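Local coordinates for protein 2-keto acid:ferredoxin oxidoreductase subunit alpha (Pyrococcus furiosus, PDB 1YD7) that probably catalyses, as the alpha subunit of a heterotetramer, the ferredoxin-linked oxidation of 2-oxoglutarate and CoA to succinyl-CoA and carbon dioxide, at residues Ala28-Ala33 / Ala57-Leu62; Ile34-Arg39 / Arg169-Ser174; Thr47-Ile52 / Ala93-Gly98; Ile81-Ser84 / Lys89-Thr92; Glu162-Thr167 / Tyr197-Asp202. All blocks are in the same frame, centred on the assembly; numbering follows the deposited sequence.

Interaction 1 of 5, residues Ala28-Ala33 / Ala57-Leu62; sequences AIARAA and ALYMPL
A30 and Y59 are the positions where the two backbones come nearest, and even there the CA atoms stand 8.4 Å apart. Residues 28-33 are regular helix, held by bonds such as A33 N to I29 O (2.9 Å); 57-59 belong to a second helix. That spacing suits a small residue facing a large one: the CA-CB bonds of A30 and Y59 both point at the opposing segment, and the long phenol fills the distance that the methyl cannot. A30 CB lies beside the edge of the Y59 ring, near its plane, with CD2 at 4.5 Å, so the touch is light. Torsion places the ring: CG is anti to the carbonyl carbon of Y59 (chi1 -66°), which carries the ring out over the gap. R31 follows with an extended chain, its NE 4.3 Å from Y59 OH and too far for a bond; the hydroxyl meets the guanidinium obliquely. What unites these polar ends is E27, whose OE2 makes a salt bridge with R31 NE and a hydrogen bond with Y59 OH. R31 NH1 reaches D21 as well, and F15 stacks edge-to-face on the Y59 ring. Helix 25-36 is thus sandwiched: A30 also meets A55 and M56 of helix 52-59, while I29, A32 and A33 rest on helix 160-177 and A28 touches strand 19-24.

Interaction 2 of 5, residues Ile34-Arg39 / Arg169-Ser174; sequences ILAGCR and RAFNLS
F171 packs against A36 and C38, and these three residues account for nearly all the surface buried between the segments. The CA-CB bonds of all three point across the contact. F171 has CG anti to the carbonyl carbon (chi1 -80°), which sends the ring out from helix 160-177 toward the end of helix 25-36. The ring then spans both partners: A36 CB sits 3.9 Å from F171 CD1, near the root of the ring, whereas C38 CB lies 3.7 Å from F171 CZ at its far end. The alanine methyl and the cysteine methylene both approach the ring obliquely. C38 adds a sulfur-aromatic contact, SG standing 5.0 Å from the ring centroid and well off the normal. Alanine fits where the backbones run closest, the CA atoms of A36 and F171 being 6.7 Å apart; past G37, cysteine is long enough to bring CB and SG to the far end of the ring. An alanine here, with no ring beyond CB, would probably open a gap beside A36 and leave C38 CB and SG without their aromatic partner. Between the two contact residues the chain turns at G37, whose positive phi of 108° would press a side chain against the preceding carbonyl. R39 braces the turn with one nitrogen: NH1 gives nearly straight bonds to I34 O (3.0 Å, on a lone pair) and to C38 O (2.7 Å, from above the carbonyl plane). I34 O also receives G37 N at 3.2 Å. This is a Schellman-terminated helix whose end is packed by an aromatic residue from a neighbouring helix.

Interaction 3 of 5, residues Thr47-Ile52 / Ala93-Gly98; sequences TPASEI and ATSGPG
I52 and S95 each owe their place in the contact with A93 and A49 to a first torsion. In I52, CG1 is anti to the backbone N (chi1 -180°), which puts CG2 between the N and the carbonyl carbon and turns that methyl to A93 CB, 4.1 Å away. In S95, OG is roughly anti to its own N (chi1 -156°) and comes within 3.8 Å of A49 CB. The two touching parts run in opposite senses, 177° apart, and so pair A49 with S95 and I52 with A93. Small residues suit this approach, since the CA atoms are only 7.6 Å apart at A49 and S95. I52 and A93 form the apolar end of the contact. At the other end the serine hydroxyl meets only a methyl across the gap, yet it is not wasted: OG hydrogen-bonds V121 O of the adjoining strand. Beyond S95 the chain folds into a type II' turn closed by G98 N to S95 O at 3.0 Å. G96, with its positive phi, takes the turn position for which glycine is suited. E51 occupies the N-cap position of helix 52-59. Both segments follow or end strands of the parallel sheet, 40-43 and 90-95, at their C-terminal ends. In α/β folds of the thiamine-diphosphate-binding family, such loops commonly border the active site.

Interaction 4 of 5, residues Ile81-Ser84 / Lys89-Thr92; sequences IGAS and KAMT
A83 and S84 meet A90 in the return of a beta-alpha-beta crossover: strand 66-69 leads into helix 73-85, and a short loop then brings the chain into strand 90-95 of the same parallel sheet. Strand 40-43 lies between the two strands, so the crossover skips one place in the sheet. The contact is the seam between the last turns of the helix and the first residues of the strand, and small residues let them come together: the CA atoms of S84 and A90 are 5.7 Å apart. A90 points its CB at the helix, while A83 directs its own CB back at the strand, and the two methyls, well suited to this close spacing, meet at 4.4 Å. A80, one turn earlier on the helix, touches A90 too, and F40 of strand 40-43 packs against both A83 and A90. S84 combines smallness with a hydroxyl that works elsewhere, because its OG is bonded to P115 O. That bond ties the helix end to the segment leading into strand 116-121, the other neighbour of 90-95. A90 itself is paired to V117 by the backbone, so its methyl is borne on an inner strand. Besides meeting A83, this CB lies 4.5 Å from S84 CB and 4.3 Å from S84 N.

Interaction 5 of 5, residues Glu162-Thr167 / Tyr197-Asp202; sequences EAFDFT and YIPNPD
I198 is the first residue of 197-202 to meet F164, at the end of strand 193-198. Its CG1 is anti to the carbonyl carbon (chi1 -57°), and the following bend at CG1 brings CD1 within 4.1 Å of F164 CE1, although the CA-CB bond does not aim at the helix. The branched chain also rests on L35 of helix 25-36, so isoleucine suits a place with apolar walls. P199 comes next and makes the closer touch: its CD is 3.5 Å from F164 CZ and 3.6 Å from CE2, with CG a little farther from CE2. The proline and phenylalanine side chains approach from opposite directions, and both partners lie obliquely to the ring. Proline fits as a rigid apolar residue where the strand has ended. Past it N200 donates from ND2 to E203, and P201 and D202 enter a 3-10 turn. F164 extends to this strand because its CG is anti to the backbone N (chi1 -171°), while the ring also touches A32. In the same helix T167 OG1 bonds A163 O at 2.7 Å, which satisfies its hydroxyl locally. A serine in place of F164 would probably leave P199 CD and I198 CD1 facing a gap. With no hydrogen bond joining the segments, the attachment rests on shape and burial of apolar carbon, holding the two-stranded antiparallel sheet to helix 160-177.

Interaction 1 closes the first loop, bringing helix 52-59 back to helix 25-36 across 23 residues. Interaction 3 crosses it, since 47-52 lies within that loop while 93-98 lies beyond, and it ties the loop after strand 40-43 to the end of strand 90-95. Interaction 4, a tight return from helix to strand, nests inside interaction 3; both nest inside interaction 2, whose 129-residue loop joins helix 25-36 to helix 160-177. Interaction 2 also crosses interaction 1, and A33 touches F171 between them. Last, interaction 5 crosses interaction 2 and secures strand 193-198, the last one modelled, with L35 packing on I198 and F164. K89 NZ, reaching A36 O, links interactions 2 and 4.

Interaction 1 of 5, residues Ala28-Ala33 / Ala57-Leu62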
# COMPACT_ATOMS: atom_id res chain seq x y z
N ALA A 28 9.22 -1.47 -3.72
CA ALA A 28 8.42 -1.09 -4.86
C ALA A 28 6.99 -0.71 -4.42
O ALA A 28 6.47 0.29 -4.88
CB ALA A 28 8.36 -2.21 -5.88
N ILE A 29 6.39 -1.53 -3.56
CA ILE A 29 5.10 -1.20 -2.94
C ILE A 29 5.11 0.18 -2.26
O ILE A 29 4.31 1.05 -2.60
CB ILE A 29 4.66 -2.32 -1.96
CG1 ILE A 29 4.44 -3.63 -2.71
CG2 ILE A 29 3.40 -1.93 -1.21
CD1 ILE A 29 4.07 -4.82 -1.81
N ALA A 30 6.06 0.41 -1.37
CA ALA A 30 6.20 1.70 -0.68
C ALA A 30 6.38 2.91 -1.61
O ALA A 30 5.74 3.95 -1.44
CB ALA A 30 7.37 1.62 0.30
N ARG A 31 7.28 2.79 -2.58
CA ARG A 31 7.49 3.87 -3.53
C ARG A 31 6.25 4.18 -4.36
O ARG A 31 5.94 5.34 -4.62
CB ARG A 31 8.65 3.55 -4.46
CG ARG A 31 9.97 3.54 -3.77
CD ARG A 31 11.15 3.54 -4.77
NE ARG A 31 12.41 3.26 -4.08
CZ ARG A 31 13.63 3.45 -4.60
NH1 ARG A 31 13.81 4.00 -5.79
NH2 ARG A 31 14.70 3.13 -3.88
N ALA A 32 5.58 3.12 -4.82
CA ALA A 32 4.34 3.25 -5.58
C ALA A 32 3.23 3.93 -4.76
O ALA A 32 2.54 4.82 -5.24
CB ALA A 32 3.87 1.89 -6.05
N ALA A 33 3.06 3.46 -3.52
CA ALA A 33 2.04 3.99 -2.63
C ALA A 33 2.23 5.49 -2.45
O ALA A 33 1.32 6.26 -2.68
CB ALA A 33 2.07 3.26 -1.31
N ALA A 57 7.75 4.00 7.55
CA ALA A 57 8.30 4.76 8.70
C ALA A 57 9.39 5.75 8.30
O ALA A 57 9.44 6.87 8.82
CB ALA A 57 8.82 3.83 9.78
N LEU A 58 10.27 5.34 7.39
CA LEU A 58 11.29 6.27 6.88
C LEU A 58 10.72 7.34 5.97
O LEU A 58 11.03 8.52 6.12
CB LEU A 58 12.38 5.49 6.11
CG LEU A 58 13.49 6.29 5.43
CD1 LEU A 58 14.43 6.88 6.48
CD2 LEU A 58 14.22 5.39 4.47
N TYR A 59 9.91 6.95 5.00
CA TYR A 59 9.53 7.87 3.94
C TYR A 59 8.40 8.84 4.31
O TYR A 59 8.41 9.97 3.84
CB TYR A 59 9.11 7.12 2.67
CG TYR A 59 10.21 6.33 1.97
CD1 TYR A 59 11.52 6.81 1.94
CD2 TYR A 59 9.92 5.16 1.27
CE1 TYR A 59 12.53 6.11 1.29
CE2 TYR A 59 10.91 4.46 0.59
CZ TYR A 59 12.23 4.95 0.61
OH TYR A 59 13.23 4.31 -0.03
N MSE A 60 7.42 8.38 5.10
CA MSE A 60 6.23 9.19 5.38
C MSE A 60 6.54 10.56 5.99
O MSE A 60 6.05 11.56 5.49
CB MSE A 60 5.23 8.44 6.27
CG MSE A 60 4.33 7.47 5.54
SE MSE A 60 3.28 8.22 4.02
CE MSE A 60 1.93 6.88 4.14
N PRO A 61 7.37 10.61 7.07
CA PRO A 61 7.73 11.94 7.60
C PRO A 61 8.34 12.86 6.56
O PRO A 61 8.17 14.08 6.66
CB PRO A 61 8.74 11.64 8.72
CG PRO A 61 8.52 10.19 9.10
CD PRO A 61 7.94 9.50 7.86
N LEU A 62 9.00 12.30 5.55
CA LEU A 62 9.69 13.10 4.55
C LEU A 62 8.75 13.63 3.49
O LEU A 62 9.13 14.51 2.72
CB LEU A 62 10.85 12.29 3.91
CG LEU A 62 12.01 11.99 4.87
CD1 LEU A 62 12.91 10.85 4.39
CD2 LEU A 62 12.84 13.25 5.11

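Interaction 2 of 5, residues Ile34-Arg39 / Arg169-Ser174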
# COMPACT_ATOMS: atom_id res chain seq x y z
N ILE A 34 3.46 5.90 -2.16
CA ILE A 34 3.82 7.30 -2.00
C ILE A 34 3.68 8.12 -3.27
O ILE A 34 3.18 9.25 -3.24
CB ILE A 34 5.23 7.42 -1.41
CG1 ILE A 34 5.16 6.98 0.06
CG2 ILE A 34 5.75 8.81 -1.55
CD1 ILE A 34 6.43 7.01 0.78
N LEU A 35 4.13 7.57 -4.40
CA LEU A 35 3.96 8.28 -5.67
C LEU A 35 2.47 8.41 -6.00
O LEU A 35 2.08 9.38 -6.66
CB LEU A 35 4.72 7.59 -6.83
CG LEU A 35 6.24 7.84 -6.87
CD1 LEU A 35 6.94 6.71 -7.63
CD2 LEU A 35 6.57 9.20 -7.50
N ALA A 36 1.67 7.44 -5.59
CA ALA A 36 0.22 7.46 -5.83
C ALA A 36 -0.54 8.45 -4.93
O ALA A 36 -1.71 8.72 -5.18
CB ALA A 36 -0.37 6.08 -5.67
N GLY A 37 0.11 8.95 -3.88
CA GLY A 37 -0.44 10.01 -3.01
C GLY A 37 -0.86 9.52 -1.65
O GLY A 37 -1.49 10.25 -0.91
N CYS A 38 -0.51 8.29 -1.30
CA CYS A 38 -0.74 7.79 0.05
C CYS A 38 0.04 8.64 1.06
O CYS A 38 1.26 8.81 0.93
CB CYS A 38 -0.31 6.34 0.18
SG CYS A 38 -0.63 5.60 1.78
N ARG A 39 -0.68 9.15 2.06
CA ARG A 39 -0.09 9.92 3.15
C ARG A 39 -0.49 9.39 4.51
O ARG A 39 -0.12 9.95 5.50
CB ARG A 39 -0.43 11.39 3.01
CG ARG A 39 0.19 12.02 1.77
CD ARG A 39 1.74 11.92 1.80
NE ARG A 39 2.38 12.55 0.63
CZ ARG A 39 2.61 11.96 -0.54
NH1 ARG A 39 2.29 10.70 -0.78
NH2 ARG A 39 3.21 12.65 -1.50
N ARG A 169 -2.13 0.81 -9.40
CA ARG A 169 -3.44 0.45 -9.87
C ARG A 169 -4.41 0.27 -8.71
O ARG A 169 -5.58 0.63 -8.84
CB ARG A 169 -3.37 -0.78 -10.79
CG ARG A 169 -4.73 -1.26 -11.32
CD ARG A 169 -4.64 -1.85 -12.74
NE ARG A 169 -3.61 -2.88 -12.91
CZ ARG A 169 -2.52 -2.77 -13.68
NH1 ARG A 169 -1.67 -3.79 -13.74
NH2 ARG A 169 -2.24 -1.67 -14.40
N ALA A 170 -3.94 -0.26 -7.57
CA ALA A 170 -4.82 -0.50 -6.43
C ALA A 170 -5.34 0.82 -5.84
O ALA A 170 -6.48 0.88 -5.45
CB ALA A 170 -4.13 -1.30 -5.37
N PHE A 171 -4.49 1.84 -5.74
CA PHE A 171 -4.93 3.15 -5.28
C PHE A 171 -5.92 3.73 -6.30
O PHE A 171 -6.99 4.20 -5.90
CB PHE A 171 -3.75 4.11 -5.02
CG PHE A 171 -3.08 3.87 -3.71
CD1 PHE A 171 -1.90 3.13 -3.64
CD2 PHE A 171 -3.64 4.35 -2.55
CE1 PHE A 171 -1.31 2.86 -2.43
CE2 PHE A 171 -3.04 4.11 -1.33
CZ PHE A 171 -1.85 3.35 -1.27
N ASN A 172 -5.58 3.66 -7.59
CA ASN A 172 -6.49 4.16 -8.63
C ASN A 172 -7.84 3.50 -8.59
O ASN A 172 -8.83 4.19 -8.71
CB ASN A 172 -5.91 4.08 -10.03
CG ASN A 172 -4.85 5.08 -10.24
OD1 ASN A 172 -4.74 5.99 -9.43
ND2 ASN A 172 -4.04 4.93 -11.30
N LEU A 173 -7.90 2.19 -8.35
CA LEU A 173 -9.19 1.48 -8.27
C LEU A 173 -9.98 1.84 -7.02
O LEU A 173 -11.20 1.87 -7.08
CB LEU A 173 -9.03 -0.07 -8.34
CG LEU A 173 -8.44 -0.63 -9.66
CD1 LEU A 173 -7.98 -2.09 -9.49
CD2 LEU A 173 -9.41 -0.48 -10.84
N SER A 174 -9.31 2.00 -5.87
CA SER A 174 -10.03 2.27 -4.63
C SER A 174 -10.64 3.69 -4.72
O SER A 174 -11.74 3.89 -4.31
CB SER A 174 -9.17 2.11 -3.36
OG SER A 174 -8.18 3.10 -3.28

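Interaction 3 of 5, residues Thr47-Ile52 / Ala93-Gly98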
# COMPACT_ATOMS: atom_id res chain seq x y z
N THR A 47 7.92 -8.06 9.61
CA THR A 47 9.21 -8.61 9.20
C THR A 47 9.43 -9.93 9.98
O THR A 47 9.06 -10.01 11.15
CB THR A 47 10.36 -7.58 9.40
OG1 THR A 47 11.64 -8.22 9.29
CG2 THR A 47 10.25 -6.87 10.75
N PRO A 48 10.03 -10.96 9.34
CA PRO A 48 10.70 -10.97 8.04
C PRO A 48 9.77 -11.10 6.84
O PRO A 48 10.23 -10.92 5.72
CB PRO A 48 11.59 -12.21 8.13
CG PRO A 48 10.79 -13.17 8.97
CD PRO A 48 10.04 -12.30 9.97
N ALA A 49 8.49 -11.42 7.07
CA ALA A 49 7.55 -11.61 5.95
C ALA A 49 7.43 -10.36 5.07
O ALA A 49 7.32 -10.48 3.85
CB ALA A 49 6.18 -12.04 6.44
N SER A 50 7.50 -9.17 5.68
CA SER A 50 7.53 -7.92 4.91
C SER A 50 8.39 -6.86 5.56
O SER A 50 8.46 -6.79 6.79
CB SER A 50 6.11 -7.35 4.71
OG SER A 50 5.99 -6.67 3.46
N GLU A 51 9.02 -6.04 4.72
CA GLU A 51 9.80 -4.89 5.14
C GLU A 51 9.09 -3.55 4.92
O GLU A 51 9.71 -2.49 5.00
CB GLU A 51 11.14 -4.86 4.38
CG GLU A 51 11.87 -6.21 4.23
CD GLU A 51 11.99 -7.00 5.53
OE1 GLU A 51 12.16 -6.36 6.60
OE2 GLU A 51 11.90 -8.26 5.48
N ILE A 52 7.80 -3.59 4.60
CA ILE A 52 7.08 -2.37 4.23
C ILE A 52 6.90 -1.36 5.36
O ILE A 52 6.97 -0.16 5.13
CB ILE A 52 5.72 -2.68 3.53
CG1 ILE A 52 5.03 -1.38 3.16
CG2 ILE A 52 4.83 -3.52 4.38
CD1 ILE A 52 4.10 -1.53 2.07
N ALA A 93 -1.27 -2.75 6.28
CA ALA A 93 -0.60 -3.99 5.87
C ALA A 93 -0.71 -5.05 6.94
O ALA A 93 -0.44 -4.78 8.10
CB ALA A 93 0.86 -3.74 5.54
N THR A 94 -1.10 -6.26 6.54
CA THR A 94 -1.23 -7.37 7.48
C THR A 94 -0.63 -8.64 6.89
O THR A 94 -0.27 -8.68 5.72
CB THR A 94 -2.71 -7.59 7.92
OG1 THR A 94 -2.76 -8.68 8.85
CG2 THR A 94 -3.64 -7.87 6.73
N SER A 95 -0.51 -9.67 7.74
CA SER A 95 0.15 -10.92 7.34
C SER A 95 -0.56 -12.15 7.93
O SER A 95 -1.08 -12.10 9.04
CB SER A 95 1.63 -10.90 7.76
OG SER A 95 2.39 -11.78 6.96
N GLY A 96 -0.58 -13.23 7.15
CA GLY A 96 -1.12 -14.52 7.60
C GLY A 96 -2.54 -14.45 8.15
O GLY A 96 -3.48 -14.19 7.38
N PRO A 97 -2.71 -14.66 9.47
CA PRO A 97 -4.06 -14.65 10.05
C PRO A 97 -4.68 -13.25 10.10
O PRO A 97 -5.90 -13.11 10.06
CB PRO A 97 -3.85 -15.18 11.49
CG PRO A 97 -2.42 -15.61 11.57
CD PRO A 97 -1.68 -14.89 10.50
N GLY A 98 -3.84 -12.23 10.18
CA GLY A 98 -4.29 -10.87 10.40
C GLY A 98 -5.36 -10.37 9.45
O GLY A 98 -6.23 -9.61 9.86

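Interaction 4 of 5, residues Ile81-Ser84 / Lys89-Thr92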
# COMPACT_ATOMS: atom_id res chain seq x y z
N ILE A 81 -9.44 3.37 7.85
CA ILE A 81 -10.84 3.75 7.50
C ILE A 81 -11.19 5.19 7.94
O ILE A 81 -11.69 5.98 7.13
CB ILE A 81 -11.88 2.71 8.05
CG1 ILE A 81 -11.73 1.36 7.33
CG2 ILE A 81 -13.36 3.20 7.88
CD1 ILE A 81 -12.46 0.19 8.03
N GLY A 82 -10.88 5.53 9.20
CA GLY A 82 -11.15 6.89 9.72
C GLY A 82 -10.35 7.97 9.02
O GLY A 82 -10.89 9.02 8.66
N ALA A 83 -9.07 7.71 8.79
CA ALA A 83 -8.25 8.60 8.00
C ALA A 83 -8.82 8.83 6.62
O ALA A 83 -8.81 9.95 6.14
CB ALA A 83 -6.80 8.04 7.88
N SER A 84 -9.25 7.75 5.96
CA SER A 84 -9.85 7.87 4.61
C SER A 84 -11.12 8.75 4.60
O SER A 84 -11.28 9.66 3.78
CB SER A 84 -10.25 6.49 4.04
OG SER A 84 -10.86 6.67 2.76
N LYS A 89 -5.57 9.54 1.49
CA LYS A 89 -5.32 8.24 0.82
C LYS A 89 -4.59 7.34 1.80
O LYS A 89 -3.49 7.66 2.22
CB LYS A 89 -4.49 8.40 -0.43
CG LYS A 89 -5.20 9.00 -1.60
CD LYS A 89 -4.41 8.67 -2.90
CE LYS A 89 -5.01 9.35 -4.08
NZ LYS A 89 -4.36 8.94 -5.32
N ALA A 90 -5.23 6.24 2.18
CA ALA A 90 -4.82 5.44 3.33
C ALA A 90 -4.56 4.01 2.94
O ALA A 90 -5.18 3.50 1.98
CB ALA A 90 -5.89 5.47 4.41
N MSE A 91 -3.65 3.38 3.68
CA MSE A 91 -3.35 1.97 3.54
C MSE A 91 -2.98 1.34 4.88
O MSE A 91 -2.63 2.03 5.83
CB MSE A 91 -2.29 1.72 2.45
CG MSE A 91 -0.84 1.68 2.86
SE MSE A 91 0.47 0.95 1.49
CE MSE A 91 -0.49 -0.17 0.42
N THR A 92 -3.14 0.03 4.95
CA THR A 92 -2.65 -0.76 6.06
C THR A 92 -2.06 -2.04 5.48
O THR A 92 -2.32 -2.35 4.31
CB THR A 92 -3.77 -1.05 7.11
OG1 THR A 92 -3.25 -1.90 8.15
CG2 THR A 92 -5.00 -1.71 6.48

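Interaction 5 of 5, residues Glu162-Thr167 / Tyr197-Asp202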
# COMPACT_ATOMS: atom_id res chain seq x y z
N GLU A 162 5.43 -5.79 -11.10
CA GLU A 162 4.02 -5.90 -10.76
C GLU A 162 3.67 -5.37 -9.37
O GLU A 162 2.61 -4.81 -9.19
CB GLU A 162 3.54 -7.33 -10.91
CG GLU A 162 3.44 -7.75 -12.36
CD GLU A 162 2.86 -9.13 -12.53
OE1 GLU A 162 2.81 -9.89 -11.55
OE2 GLU A 162 2.44 -9.43 -13.67
N ALA A 163 4.55 -5.58 -8.39
CA ALA A 163 4.40 -4.95 -7.08
C ALA A 163 4.30 -3.42 -7.22
O ALA A 163 3.41 -2.79 -6.63
CB ALA A 163 5.51 -5.33 -6.14
N PHE A 164 5.16 -2.83 -8.04
CA PHE A 164 5.05 -1.43 -8.33
C PHE A 164 3.71 -1.06 -9.00
O PHE A 164 2.94 -0.28 -8.43
CB PHE A 164 6.19 -0.93 -9.17
CG PHE A 164 6.22 0.57 -9.29
CD1 PHE A 164 6.74 1.34 -8.27
CD2 PHE A 164 5.66 1.21 -10.39
CE1 PHE A 164 6.74 2.73 -8.36
CE2 PHE A 164 5.63 2.60 -10.48
CZ PHE A 164 6.19 3.35 -9.46
N ASP A 165 3.48 -1.62 -10.20
CA ASP A 165 2.37 -1.23 -11.06
C ASP A 165 1.00 -1.57 -10.44
O ASP A 165 0.07 -0.83 -10.60
CB ASP A 165 2.44 -1.94 -12.43
CG ASP A 165 3.63 -1.50 -13.29
OD1 ASP A 165 4.06 -0.33 -13.24
OD2 ASP A 165 4.12 -2.35 -14.05
N PHE A 166 0.90 -2.73 -9.80
CA PHE A 166 -0.31 -3.14 -9.17
C PHE A 166 -0.63 -2.28 -7.93
O PHE A 166 -1.81 -2.13 -7.56
CB PHE A 166 -0.28 -4.62 -8.77
CG PHE A 166 -0.34 -5.61 -9.93
CD1 PHE A 166 -0.01 -5.26 -11.22
CD2 PHE A 166 -0.67 -6.92 -9.68
CE1 PHE A 166 -0.03 -6.21 -12.24
CE2 PHE A 166 -0.70 -7.86 -10.70
CZ PHE A 166 -0.38 -7.50 -11.98
N THR A 167 0.41 -1.75 -7.27
CA THR A 167 0.19 -0.87 -6.12
C THR A 167 -0.46 0.46 -6.59
O THR A 167 -1.45 0.90 -6.02
CB THR A 167 1.48 -0.67 -5.27
OG1 THR A 167 1.80 -1.91 -4.62
CG2 THR A 167 1.27 0.40 -4.19
N TYR A 197 12.23 0.79 -13.72
CA TYR A 197 12.06 2.20 -13.94
C TYR A 197 10.97 2.77 -12.99
O TYR A 197 9.82 2.34 -13.00
CB TYR A 197 11.71 2.46 -15.42
CG TYR A 197 11.53 3.93 -15.68
CD1 TYR A 197 12.62 4.78 -15.69
CD2 TYR A 197 10.26 4.48 -15.84
CE1 TYR A 197 12.46 6.15 -15.87
CE2 TYR A 197 10.10 5.86 -16.05
CZ TYR A 197 11.19 6.68 -16.05
OH TYR A 197 11.05 8.06 -16.23
N ILE A 198 11.39 3.73 -12.17
CA ILE A 198 10.53 4.41 -11.22
C ILE A 198 10.16 5.73 -11.87
O ILE A 198 11.01 6.60 -11.96
CB ILE A 198 11.26 4.74 -9.90
CG1 ILE A 198 11.83 3.47 -9.24
CG2 ILE A 198 10.29 5.49 -8.94
CD1 ILE A 198 10.80 2.41 -8.85
N PRO A 199 8.90 5.88 -12.32
CA PRO A 199 8.56 7.05 -13.12
C PRO A 199 8.55 8.36 -12.34
O PRO A 199 8.45 8.36 -11.13
CB PRO A 199 7.15 6.72 -13.64
CG PRO A 199 6.93 5.25 -13.35
CD PRO A 199 7.74 4.99 -12.12
N ASN A 200 8.69 9.46 -13.05
CA ASN A 200 8.38 10.77 -12.50
C ASN A 200 6.87 10.87 -12.24
O ASN A 200 6.08 10.25 -12.94
CB ASN A 200 8.78 11.89 -13.47
CG ASN A 200 10.27 12.04 -13.58
OD1 ASN A 200 10.93 12.37 -12.61
ND2 ASN A 200 10.81 11.78 -14.78
N PRO A 201 6.47 11.65 -11.23
CA PRO A 201 5.06 11.90 -10.94
C PRO A 201 4.26 12.20 -12.21
O PRO A 201 3.24 11.56 -12.46
CB PRO A 201 5.11 13.13 -10.03
CG PRO A 201 6.38 12.99 -9.29
CD PRO A 201 7.35 12.36 -10.27
N ASP A 202 4.75 13.15 -13.00
CA ASP A 202 4.06 13.58 -14.22
C ASP A 202 3.89 12.47 -15.27
O ASP A 202 3.10 12.63 -16.20
CB ASP A 202 4.75 14.81 -14.85
CG ASP A 202 6.25 14.61 -15.06
OD1 ASP A 202 6.65 14.29 -16.19
OD2 ASP A 202 7.03 14.77 -14.07